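Local atomic coordinates of MsStt7d protein (Micromonas, PDB entry 4IX6), a protein that probably transfers phosphate from ATP to protein substrates, and binds ADP and magnesium ions in its kinase domain. Residues A172-A177 / L184-L189. Residues are numbered along the deposited sequence; the frame is centred on the assembly and turned at random.
Sequences ANLIAA and LKLIDL. With ADP (adenosine-5'-diphosphate), chain F.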
loop_
_atom_site.group_PDB
_atom_site.type_symbol
_atom_site.label_atom_id
_atom_site.label_comp_id
_atom_site.label_asym_id
_atom_site.label_seq_id
_atom_site.Cartn_x
_atom_site.Cartn_y
_atom_site.Cartn_z
ATOM N N ALA B 172 -0.802 -10.501 -13.051
ATOM C CA ALA B 172 -1.541 -10.526 -11.797
ATOM C C ALA B 172 -2.866 -9.782 -11.900
ATOM O O ALA B 172 -3.770 -10.005 -11.091
ATOM C CB ALA B 172 -0.684 -9.953 -10.671
ATOM N N ASN B 173 -2.976 -8.900 -12.890
ATOM C CA ASN B 173 -4.200 -8.122 -13.091
ATOM C C ASN B 173 -4.998 -8.588 -14.305
ATOM O O ASN B 173 -5.778 -7.822 -14.890
ATOM C CB ASN B 173 -3.880 -6.630 -13.190
ATOM C CG ASN B 173 -3.714 -5.988 -11.827
ATOM O OD1 ASN B 173 -4.181 -6.525 -10.817
ATOM N ND2 ASN B 173 -3.057 -4.832 -11.789
ATOM N N LEU B 174 -4.811 -9.850 -14.672
ATOM C CA LEU B 174 -5.617 -10.469 -15.714
ATOM C C LEU B 174 -6.268 -11.726 -15.160
ATOM O O LEU B 174 -5.624 -12.521 -14.468
ATOM C CB LEU B 174 -4.732 -10.816 -16.922
ATOM C CG LEU B 174 -4.275 -9.600 -17.729
ATOM C CD1 LEU B 174 -3.057 -9.936 -18.582
ATOM C CD2 LEU B 174 -5.400 -9.068 -18.614
ATOM N N ILE B 175 -7.547 -11.918 -15.471
ATOM C CA ILE B 175 -8.238 -13.129 -15.067
ATOM C C ILE B 175 -8.830 -13.793 -16.295
ATOM O O ILE B 175 -9.428 -13.115 -17.135
ATOM C CB ILE B 175 -9.360 -12.817 -14.072
ATOM C CG1 ILE B 175 -8.755 -12.306 -12.772
ATOM C CG2 ILE B 175 -10.203 -14.052 -13.813
ATOM C CD1 ILE B 175 -9.797 -11.996 -11.698
ATOM N N ALA B 176 -8.644 -15.103 -16.415
ATOM C CA ALA B 176 -9.284 -15.842 -17.496
ATOM C C ALA B 176 -10.728 -16.083 -17.054
ATOM O O ALA B 176 -10.986 -16.868 -16.130
ATOM C CB ALA B 176 -8.567 -17.157 -17.742
ATOM N N ALA B 177 -11.664 -15.399 -17.701
ATOM C CA ALA B 177 -13.039 -15.358 -17.203
ATOM C C ALA B 177 -13.810 -16.624 -17.580
ATOM O O ALA B 177 -14.270 -16.758 -18.701
ATOM C CB ALA B 177 -13.746 -14.119 -17.728
ATOM N N LEU B 184 -9.640 -13.243 -21.467
ATOM C CA LEU B 184 -8.977 -12.468 -20.397
ATOM C C LEU B 184 -9.718 -11.160 -20.121
ATOM O O LEU B 184 -10.155 -10.474 -21.038
ATOM C CB LEU B 184 -7.536 -12.150 -20.754
ATOM C CG LEU B 184 -6.623 -13.356 -20.989
ATOM C CD1 LEU B 184 -5.172 -12.890 -21.084
ATOM C CD2 LEU B 184 -6.789 -14.423 -19.908
ATOM N N LYS B 185 -9.859 -10.832 -18.845
ATOM C CA LYS B 185 -10.388 -9.541 -18.435
ATOM C C LYS B 185 -9.389 -8.883 -17.497
ATOM O O LYS B 185 -8.792 -9.537 -16.640
ATOM C CB LYS B 185 -11.710 -9.704 -17.702
ATOM C CG LYS B 185 -12.867 -10.184 -18.598
ATOM C CD LYS B 185 -14.165 -10.154 -17.833
ATOM C CE LYS B 185 -15.285 -10.695 -18.699
ATOM N NZ LYS B 185 -16.589 -10.663 -17.986
ATOM N N LEU B 186 -9.230 -7.579 -17.650
ATOM C CA LEU B 186 -8.383 -6.812 -16.752
ATOM C C LEU B 186 -9.107 -6.572 -15.438
ATOM O O LEU B 186 -10.321 -6.412 -15.406
ATOM C CB LEU B 186 -8.028 -5.472 -17.391
ATOM C CG LEU B 186 -6.960 -5.553 -18.484
ATOM C CD1 LEU B 186 -7.055 -4.323 -19.385
ATOM C CD2 LEU B 186 -5.568 -5.662 -17.847
ATOM N N ILE B 187 -8.346 -6.555 -14.351
ATOM C CA ILE B 187 -8.857 -6.063 -13.079
ATOM C C ILE B 187 -8.001 -4.889 -12.600
ATOM O O ILE B 187 -6.923 -4.626 -13.153
ATOM C CB ILE B 187 -8.890 -7.161 -11.985
ATOM C CG1 ILE B 187 -7.509 -7.799 -11.828
ATOM C CG2 ILE B 187 -9.918 -8.241 -12.337
ATOM C CD1 ILE B 187 -7.333 -8.595 -10.523
ATOM N N ASP B 188 -8.495 -4.191 -11.580
ATOM C CA ASP B 188 -7.711 -3.210 -10.818
ATOM C C ASP B 188 -7.394 -1.938 -11.604
ATOM O O ASP B 188 -6.276 -1.740 -12.105
ATOM C CB ASP B 188 -6.445 -3.861 -10.251
ATOM C CG ASP B 188 -5.716 -2.969 -9.274
ATOM O OD1 ASP B 188 -6.260 -1.902 -8.903
ATOM O OD2 ASP B 188 -4.598 -3.357 -8.863
ATOM N N LEU B 189 -8.399 -1.081 -11.708
ATOM C CA LEU B 189 -8.248 0.251 -12.279
ATOM C C LEU B 189 -7.826 1.275 -11.222
ATOM O O LEU B 189 -7.969 2.474 -11.414
ATOM C CB LEU B 189 -9.570 0.663 -12.941
ATOM C CG LEU B 189 -9.953 -0.186 -14.163
ATOM C CD1 LEU B 189 -11.455 -0.095 -14.443
ATOM C CD2 LEU B 189 -9.127 0.234 -15.373
HETATM P PB ADP F . -1.817 -9.350 -6.055
HETATM O O1B ADP F . -2.508 -10.497 -6.762
HETATM O O2B ADP F . -1.466 -9.658 -4.616
HETATM O O3B ADP F . -0.688 -8.731 -6.848
HETATM P PA ADP F . -3.708 -7.690 -4.657
HETATM O O1A ADP F . -4.305 -6.330 -4.943
HETATM O O2A ADP F . -2.753 -7.850 -3.492
HETATM O O3A ADP F . -2.917 -8.159 -5.992
HETATM O "O5'" ADP F . -4.933 -8.741 -4.478
HETATM C "C5'" ADP F . -6.236 -8.535 -5.052
HETATM C "C4'" ADP F . -6.861 -9.898 -5.359
HETATM O "O4'" ADP F . -8.272 -9.819 -5.624
HETATM C "C3'" ADP F . -6.201 -10.525 -6.577
HETATM O "O3'" ADP F . -5.708 -11.824 -6.247
HETATM C "C2'" ADP F . -7.309 -10.686 -7.586
HETATM O "O2'" ADP F . -7.182 -11.925 -8.291
HETATM C "C1'" ADP F . -8.582 -10.630 -6.758
HETATM N N9 ADP F . -9.625 -9.943 -7.528
HETATM C C8 ADP F . -9.738 -8.614 -7.696
HETATM N N7 ADP F . -10.803 -8.323 -8.476
HETATM C C5 ADP F . -11.381 -9.487 -8.824
HETATM C C6 ADP F . -12.554 -9.890 -9.620
HETATM N N6 ADP F . -13.334 -8.955 -10.220
HETATM N N1 ADP F . -12.802 -11.214 -9.733
HETATM C C2 ADP F . -12.051 -12.154 -9.133
HETATM N N3 ADP F . -10.960 -11.855 -8.386
HETATM C C4 ADP F . -10.600 -10.559 -8.204
HETATM O O HOH W 1 -4.554 -6.196 -8.170
#
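N173 and D188 face each other at the mouth of a short antiparallel hairpin, amide and carboxylate planes 88° apart. OD1 of N173 lies 3.5 Å from CB of D188, and one water bridges the two groups, 2.7 Å from N173 OD1 and 2.9 Å from D188 OD2. ND2 of N173 is hydrogen-bonded to the D168 carbonyl, which probably fixes the amide's rotation; OD1 of D188 takes the N-H of G190. A leucine for N173 would probably leave the D168 carbonyl without this N-H, the water with one partner fewer, and magnesium without a ligand. Beyond them, strands 174-176 and 184-186 pair through I175 and K185, whose backbones exchange two bonds, while I187 N reaches N173 O at 2.9 Å from 40° above the carbonyl plane. On the face covered by helix 141-161, L174 and L186 lie side by side, their CD2 methyls tightly packed at 3.5 Å, and CD2 of L184 rests on A176. The other face meets the nucleotide. I187 has CG1 between its backbone N and carbonyl carbon (chi1 55°), which carries CD1 to 3.6 Å from ADP C2', while CG2 meets I175 CD1 at 3.8 Å. That I175 methyl also approaches adenine C2 at 3.4 Å. K185, extended beyond CG, runs past the A177 methyl to salt bridges with E114 and D180. N173 and D188 are magnesium ligands in this protein, and D188 opens a DLG sequence at the DFG position; the hairpin is part of the C-lobe floor of a protein kinase ATP site, joining catalytic loop to metal-binding loop.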